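Local coordinates for uncharacterized protein Atu2773 (Agrobacterium tumefaciens, PDB 2QV5) that is of unknown function but belongs to the divergent polysaccharide deacetylases and may act on acetylated carbohydrates, at residues R149-K153 with R154-F158; G171-A175 with I176-Q180; V111-D114 with R115-R118. All blocks are in the same frame, centred on the assembly; numbering follows the deposited sequence.

Interaction 1: residues R149-K153 with R154-F158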
loop_
_atom_site.group_PDB
_atom_site.type_symbol
_atom_site.label_atom_id
_atom_site.label_comp_id
_atom_site.label_asym_id
_atom_site.label_seq_id
_atom_site.Cartn_x
_atom_site.Cartn_y
_atom_site.Cartn_z
ATOM N N ARG A 149 14.492 8.209 0.779
ATOM C CA ARG A 149 15.080 8.917 1.920
ATOM C C ARG A 149 14.075 9.861 2.592
ATOM O O ARG A 149 13.985 9.885 3.821
ATOM C CB ARG A 149 16.329 9.681 1.508
ATOM C CG ARG A 149 17.537 8.795 1.234
ATOM C CD ARG A 149 18.793 9.633 1.073
ATOM N NE ARG A 149 19.953 8.815 0.722
ATOM C CZ ARG A 149 20.744 8.208 1.607
ATOM N NH1 ARG A 149 20.517 8.315 2.910
ATOM N NH2 ARG A 149 21.768 7.482 1.184
ATOM N N ASP A 150 13.316 10.618 1.795
ATOM C CA ASP A 150 12.259 11.480 2.344
ATOM C C ASP A 150 11.194 10.675 3.106
ATOM O O ASP A 150 10.865 11.004 4.249
ATOM C CB ASP A 150 11.597 12.334 1.259
ATOM C CG ASP A 150 10.558 13.290 1.826
ATOM O OD1 ASP A 150 10.931 14.392 2.272
ATOM O OD2 ASP A 150 9.359 12.937 1.840
ATOM N N ILE A 151 10.684 9.617 2.475
ATOM C CA ILE A 151 9.687 8.732 3.091
ATOM C C ILE A 151 10.243 8.095 4.371
ATOM O O ILE A 151 9.563 8.085 5.403
ATOM C CB ILE A 151 9.186 7.645 2.088
ATOM C CG1 ILE A 151 8.430 8.298 0.929
ATOM C CG2 ILE A 151 8.274 6.607 2.784
ATOM C CD1 ILE A 151 8.428 7.489 -0.339
ATOM N N GLY A 152 11.487 7.605 4.292
ATOM C CA GLY A 152 12.146 6.939 5.406
ATOM C C GLY A 152 12.298 7.822 6.633
ATOM O O GLY A 152 12.029 7.381 7.753
ATOM N N LYS A 153 12.669 9.086 6.416
ATOM C CA LYS A 153 12.932 10.022 7.515
ATOM C C LYS A 153 11.668 10.484 8.248
ATOM O O LYS A 153 11.748 10.950 9.383
ATOM C CB LYS A 153 13.742 11.229 7.021
ATOM C CG LYS A 153 12.894 12.400 6.542
ATOM C CD LYS A 153 13.722 13.497 5.900
ATOM C CE LYS A 153 12.818 14.548 5.285
ATOM N NZ LYS A 153 13.509 15.231 4.153
ATOM N N ARG A 154 10.513 10.340 7.593
ATOM C CA ARG A 154 9.222 10.745 8.154
ATOM C C ARG A 154 8.543 9.627 8.912
ATOM O O ARG A 154 7.392 9.768 9.325
ATOM C CB ARG A 154 8.287 11.213 7.048
ATOM C CG ARG A 154 8.818 12.430 6.372
ATOM C CD ARG A 154 7.937 12.869 5.226
ATOM N NE ARG A 154 8.587 14.001 4.592
ATOM C CZ ARG A 154 8.539 15.248 5.041
ATOM N NH1 ARG A 154 7.841 15.572 6.131
ATOM N NH2 ARG A 154 9.194 16.186 4.386
ATOM N N GLY A 155 9.247 8.517 9.086
ATOM C CA GLY A 155 8.733 7.420 9.893
ATOM C C GLY A 155 7.658 6.606 9.197
ATOM O O GLY A 155 6.824 5.981 9.856
ATOM N N LEU A 156 7.679 6.611 7.869
ATOM C CA LEU A 156 6.721 5.870 7.066
ATOM C C LEU A 156 7.377 4.622 6.479
ATOM O O LEU A 156 8.588 4.610 6.202
ATOM C CB LEU A 156 6.206 6.740 5.905
ATOM C CG LEU A 156 5.455 8.038 6.212
ATOM C CD1 LEU A 156 5.510 9.000 5.017
ATOM C CD2 LEU A 156 4.015 7.722 6.590
ATOM N N LEU A 157 6.569 3.582 6.273
ATOM C CA LEU A 157 7.030 2.376 5.591
ATOM C C LEU A 157 6.815 2.536 4.100
ATOM O O LEU A 157 5.985 3.335 3.690
ATOM C CB LEU A 157 6.274 1.143 6.100
ATOM C CG LEU A 157 4.772 0.971 5.829
ATOM C CD1 LEU A 157 4.483 0.290 4.493
ATOM C CD2 LEU A 157 4.241 0.122 6.936
ATOM N N PHE A 158 7.559 1.772 3.302
ATOM C CA PHE A 158 7.409 1.750 1.837
ATOM C C PHE A 158 7.009 0.334 1.412
ATOM O O PHE A 158 7.756 -0.629 1.613
ATOM C CB PHE A 158 8.742 2.173 1.179
ATOM C CG PHE A 158 8.678 2.329 -0.326
ATOM C CD1 PHE A 158 8.535 3.589 -0.898
ATOM C CD2 PHE A 158 8.802 1.226 -1.169
ATOM C CE1 PHE A 158 8.483 3.749 -2.284
ATOM C CE2 PHE A 158 8.744 1.371 -2.554
ATOM C CZ PHE A 158 8.591 2.631 -3.114
HETATM O O HOH W 1 11.481 17.298 3.068
HETATM O O HOH W 2 10.555 5.163 8.568
#

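Interaction 2: residues G171-A175 with I176-Q180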
loop_
_atom_site.group_PDB
_atom_site.type_symbol
_atom_site.label_atom_id
_atom_site.label_comp_id
_atom_site.label_asym_id
_atom_site.label_seq_id
_atom_site.Cartn_x
_atom_site.Cartn_y
_atom_site.Cartn_z
ATOM N N GLY A 171 16.903 -2.947 -2.267
ATOM C CA GLY A 171 18.318 -2.637 -2.084
ATOM C C GLY A 171 18.562 -1.255 -1.501
ATOM O O GLY A 171 19.395 -1.106 -0.604
ATOM N N ILE A 172 17.850 -0.247 -2.020
ATOM C CA ILE A 172 17.963 1.136 -1.522
ATOM C C ILE A 172 17.575 1.249 -0.040
ATOM O O ILE A 172 18.298 1.864 0.749
ATOM C CB ILE A 172 17.167 2.151 -2.399
ATOM C CG1 ILE A 172 17.833 2.317 -3.770
ATOM C CG2 ILE A 172 17.075 3.519 -1.717
ATOM C CD1 ILE A 172 16.995 3.106 -4.772
ATOM N N ALA A 173 16.455 0.619 0.327
ATOM C CA ALA A 173 15.983 0.564 1.712
ATOM C C ALA A 173 16.963 -0.088 2.680
ATOM O O ALA A 173 17.108 0.387 3.797
ATOM C CB ALA A 173 14.660 -0.155 1.790
ATOM N N LYS A 174 17.595 -1.189 2.267
ATOM C CA LYS A 174 18.655 -1.814 3.070
ATOM C C LYS A 174 19.852 -0.862 3.253
ATOM O O LYS A 174 20.392 -0.744 4.355
ATOM C CB LYS A 174 19.110 -3.136 2.443
ATOM C CG LYS A 174 20.099 -3.939 3.288
ATOM C CD LYS A 174 20.722 -5.076 2.484
ATOM C CE LYS A 174 21.561 -4.553 1.320
ATOM N NZ LYS A 174 21.969 -5.641 0.390
ATOM N N ALA A 175 20.225 -0.171 2.174
ATOM C CA ALA A 175 21.337 0.784 2.190
ATOM C C ALA A 175 21.088 2.021 3.052
ATOM O O ALA A 175 22.031 2.570 3.621
ATOM C CB ALA A 175 21.701 1.198 0.765
ATOM N N ILE A 176 19.830 2.455 3.149
ATOM C CA ILE A 176 19.485 3.652 3.940
ATOM C C ILE A 176 18.794 3.362 5.283
ATOM O O ILE A 176 18.428 4.294 6.005
ATOM C CB ILE A 176 18.666 4.692 3.112
ATOM C CG1 ILE A 176 17.219 4.225 2.896
ATOM C CG2 ILE A 176 19.354 4.977 1.774
ATOM C CD1 ILE A 176 16.322 5.264 2.277
ATOM N N SER A 177 18.641 2.074 5.611
ATOM C CA SER A 177 17.872 1.595 6.783
ATOM C C SER A 177 16.407 2.095 6.860
ATOM O O SER A 177 15.940 2.526 7.916
ATOM C CB SER A 177 18.624 1.842 8.108
ATOM O OG SER A 177 19.845 1.123 8.157
ATOM N N ALA A 178 15.695 2.032 5.734
ATOM C CA ALA A 178 14.274 2.396 5.690
ATOM C C ALA A 178 13.401 1.137 5.780
ATOM O O ALA A 178 13.773 0.097 5.234
ATOM C CB ALA A 178 13.968 3.159 4.418
ATOM N N PRO A 179 12.247 1.216 6.480
ATOM C CA PRO A 179 11.346 0.060 6.529
ATOM C C PRO A 179 10.653 -0.140 5.172
ATOM O O PRO A 179 10.037 0.789 4.649
ATOM C CB PRO A 179 10.324 0.450 7.605
ATOM C CG PRO A 179 10.893 1.644 8.283
ATOM C CD PRO A 179 11.715 2.338 7.269
ATOM N N GLN A 180 10.777 -1.344 4.614
ATOM C CA GLN A 180 10.280 -1.654 3.274
ATOM C C GLN A 180 9.843 -3.107 3.223
ATOM O O GLN A 180 10.327 -3.938 4.001
ATOM C CB GLN A 180 11.370 -1.389 2.230
ATOM C CG GLN A 180 10.978 -1.515 0.743
ATOM C CD GLN A 180 11.293 -2.890 0.138
ATOM O OE1 GLN A 180 10.902 -3.184 -0.986
ATOM N NE2 GLN A 180 11.980 -3.731 0.890
#

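Interaction 3: residues V111-D114 with R115-R118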
loop_
_atom_site.group_PDB
_atom_site.type_symbol
_atom_site.label_atom_id
_atom_site.label_comp_id
_atom_site.label_asym_id
_atom_site.label_seq_id
_atom_site.Cartn_x
_atom_site.Cartn_y
_atom_site.Cartn_z
ATOM N N VAL A 111 12.134 18.524 -7.665
ATOM C CA VAL A 111 10.865 18.564 -8.391
ATOM C C VAL A 111 9.990 17.349 -8.029
ATOM O O VAL A 111 8.770 17.476 -7.853
ATOM C CB VAL A 111 11.097 18.696 -9.936
ATOM C CG1 VAL A 111 9.810 18.482 -10.728
ATOM C CG2 VAL A 111 11.693 20.070 -10.272
ATOM N N ASN A 112 10.624 16.185 -7.909
ATOM C CA ASN A 112 9.933 14.966 -7.490
ATOM C C ASN A 112 9.522 15.003 -6.015
ATOM O O ASN A 112 8.454 14.500 -5.665
ATOM C CB ASN A 112 10.789 13.723 -7.760
ATOM C CG ASN A 112 10.747 13.274 -9.221
ATOM O OD1 ASN A 112 9.793 13.538 -9.947
ATOM N ND2 ASN A 112 11.786 12.566 -9.643
ATOM N N ILE A 113 10.359 15.596 -5.162
ATOM C CA ILE A 113 10.047 15.720 -3.721
ATOM C C ILE A 113 8.842 16.645 -3.493
ATOM O O ILE A 113 8.003 16.379 -2.633
ATOM C CB ILE A 113 11.288 16.143 -2.863
ATOM C CG1 ILE A 113 12.412 15.093 -2.914
ATOM C CG2 ILE A 113 10.912 16.388 -1.392
ATOM C CD1 ILE A 113 12.114 13.763 -2.233
ATOM N N ASP A 114 8.743 17.706 -4.293
ATOM C CA ASP A 114 7.583 18.596 -4.272
ATOM C C ASP A 114 6.293 17.892 -4.699
ATOM O O ASP A 114 5.238 18.122 -4.112
ATOM C CB ASP A 114 7.831 19.829 -5.151
ATOM C CG ASP A 114 8.751 20.851 -4.482
ATOM O OD1 ASP A 114 8.699 20.979 -3.233
ATOM O OD2 ASP A 114 9.524 21.531 -5.201
ATOM N N ARG A 115 6.391 17.040 -5.716
ATOM C CA ARG A 115 5.258 16.256 -6.201
ATOM C C ARG A 115 4.780 15.281 -5.139
ATOM O O ARG A 115 3.580 15.128 -4.940
ATOM C CB ARG A 115 5.658 15.463 -7.442
ATOM C CG ARG A 115 5.608 16.268 -8.719
ATOM C CD ARG A 115 6.306 15.536 -9.831
ATOM N NE ARG A 115 6.320 16.334 -11.053
ATOM C CZ ARG A 115 7.237 16.217 -12.004
ATOM N NH1 ARG A 115 7.177 16.989 -13.080
ATOM N NH2 ARG A 115 8.225 15.341 -11.872
ATOM N N LEU A 116 5.745 14.608 -4.509
ATOM C CA LEU A 116 5.518 13.684 -3.398
ATOM C C LEU A 116 4.793 14.360 -2.245
ATOM O O LEU A 116 3.803 13.841 -1.734
ATOM C CB LEU A 116 6.864 13.154 -2.899
ATOM C CG LEU A 116 6.864 12.234 -1.679
ATOM C CD1 LEU A 116 6.067 10.967 -2.008
ATOM C CD2 LEU A 116 8.273 11.869 -1.226
ATOM N N HIS A 117 5.292 15.527 -1.851
ATOM C CA HIS A 117 4.717 16.311 -0.756
ATOM C C HIS A 117 3.290 16.759 -1.027
ATOM O O HIS A 117 2.473 16.821 -0.107
ATOM C CB HIS A 117 5.606 17.518 -0.456
ATOM C CG HIS A 117 6.880 17.173 0.246
ATOM N ND1 HIS A 117 7.785 18.131 0.651
ATOM C CD2 HIS A 117 7.397 15.980 0.632
ATOM C CE1 HIS A 117 8.809 17.544 1.246
ATOM N NE2 HIS A 117 8.600 16.239 1.242
ATOM N N ARG A 118 2.984 17.071 -2.283
ATOM C CA ARG A 118 1.621 17.405 -2.654
ATOM C C ARG A 118 0.668 16.227 -2.430
ATOM O O ARG A 118 -0.417 16.414 -1.895
ATOM C CB ARG A 118 1.552 17.898 -4.100
ATOM C CG ARG A 118 2.076 19.315 -4.266
ATOM C CD ARG A 118 1.568 19.951 -5.549
ATOM N NE ARG A 118 2.186 19.419 -6.769
ATOM C CZ ARG A 118 3.410 19.719 -7.211
ATOM N NH1 ARG A 118 4.207 20.543 -6.537
ATOM N NH2 ARG A 118 3.842 19.182 -8.343
#

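Interaction 1: residues R149-K153 with R154-F158
D150 and R154, one helical turn apart, meet side-on: the guanidinium presents NE and NH2 to the two carboxylate oxygens of D150. R154 NE lies 3.0 Å from D150 OD2, reaching it from above the carboxylate plane, whereas R154 NH2 meets D150 OD1 at 3.3 Å on the syn side. Both oxygens stay near the guanidinium plane, but the two flat groups are turned 47° apart. An extended R154 chain, with CG beside the backbone N (chi1 -64°), runs past D150 O to reach them. K153 lies alongside R154 and points the same way; its CE sits over one guanidinium face, and its NZ makes a weak salt bridge to D150 OD1. D150 OD1 is thus shared among R154, K153, water 1 and H117 NE2, which fixes the carboxylate's rotation. I151, which also packs on V129 of strand 128-131, sets CG2 on L156 CB at 3.7 Å, the two side chains nearly perpendicular, and CD1 at the edge of the F158 ring. G155 N bonds G152 O (3.3 Å), L156 N weakly bonds I151 O (3.4 Å), and G155 has positive phi: a Schellman motif, turning the chain into strand 157-160 of a beta-alpha-beta unit.

Interaction 2: residues G171-A175 with I176-Q180
A173 and A178 are joined through the backbone, where the last turn of helix 169-176 unwinds into the loop before strand 180-186. I176 N still makes the i to i-4 helical bond to I172 O (2.9 Å), though bent. S177 then takes up left-handed angles (phi 55°), and the chain doubles back so that A178 N donates to A173 O at 2.9 Å, on a lone pair in the carbonyl plane. The end is Schellman-like: it has this 6-to-1 bond, the left-handed residue inside it and the apolar pair A173 CB and A178 CB, 4.3 Å apart, but S177 N stands a long 3.5 Å from K174 O. The turn redirects the chain from the helix to the next parallel strand, as expected in a beta/alpha fold. Among the side chains, I176 has CG1 between its backbone N and carbonyl carbon (chi1 74°), which lays both branches against the helix end: I176 CG1 and CG2 each come within 3.4 Å of I172 O. Its CG2 also approaches I172 CG2 loosely, and R149 of helix 141-153 packs against the residue. Farther along, the A173 methyl is met by Q180 CB at 3.5 Å. The Q180 chain bends at chi2 (-95°) beyond that methyl, and its OE1 accepts a hydrogen bond from S169 OG at the helix start. A173 also touches M148 of helix 141-153.

Interaction 3: residues V111-D114 with R115-R118
R115 reaches back along helix 109-120 to V111 and N112, one turn and slightly less before it. Its CB starts beside N112 O. With CG beside the backbone N (chi1 -82°), the chain then runs extended, and R115 CG passes V111 O at 3.5 Å. CD continues by the same carbonyl oxygen, with the N112 amide oxygen a little farther off, and NE comes alongside the V111 methyl CG1. At CZ the guanidinium has that methyl over its centre: V111 CG1 is 3.7 Å from R115 CZ and covers one face. The two side chains lie side by side, pointing the same way. The tip, R115 NH2, donates to N112 OD1 at 3.1 Å; the oxygen sits near the guanidinium plane at its edge, although amide and guanidinium planes are 45° apart and the N-H points imperfectly (139°). The same NH2 makes a salt bridge to D107, while N112 ND2 bonds L104 O, so the amide's rotation is set from both ends.

On another side of the helix, I113 packs on one face of the H117 ring: I113 CG2 makes a CH-pi contact, 3.8 Å from the centroid of the H117 ring, and I113 O lies on the same face toward the rim. I113 O also accepts the helical bond from H117 N (2.9 Å). R118 bends at chi3, bringing its guanidinium over D114 O, and its NE has a salt-bridge partner in D101.

Helix 109-120 connects parallel strands 82-88 and 128-131 in a beta-alpha-beta unit. I113 and L116 pack on D150 of the next helix, 141-153, and H117 NE2 is hydrogen-bonded to D150 OD1, while the R115 and R118 guanidinium groups are tied to aspartates of the preceding loop.

Interaction 3 comes first along the chain, then interaction 1, then interaction 2. Interaction 3 lies within helix 109-120; interactions 1 and 2 are at the C-terminal ends of helices 141-153 and 169-176. The helices alternate with neighbouring strands of one parallel sheet. Interaction 1 is the middle piece, centre to centre about 14 Å from interaction 3 and about 10 Å from interaction 2. It touches both: H117 NE2 is 3.1 Å from D150 OD1, and F158 N is 3.0 Å from P179 O, where strand 157-160 runs beside the start of strand 180-186. Interactions 2 and 3 stay about 11 Å apart at their nearest atoms. The touches join consecutive beta/alpha units, consistent with the distorted beta/alpha barrel of polysaccharide deacetylases.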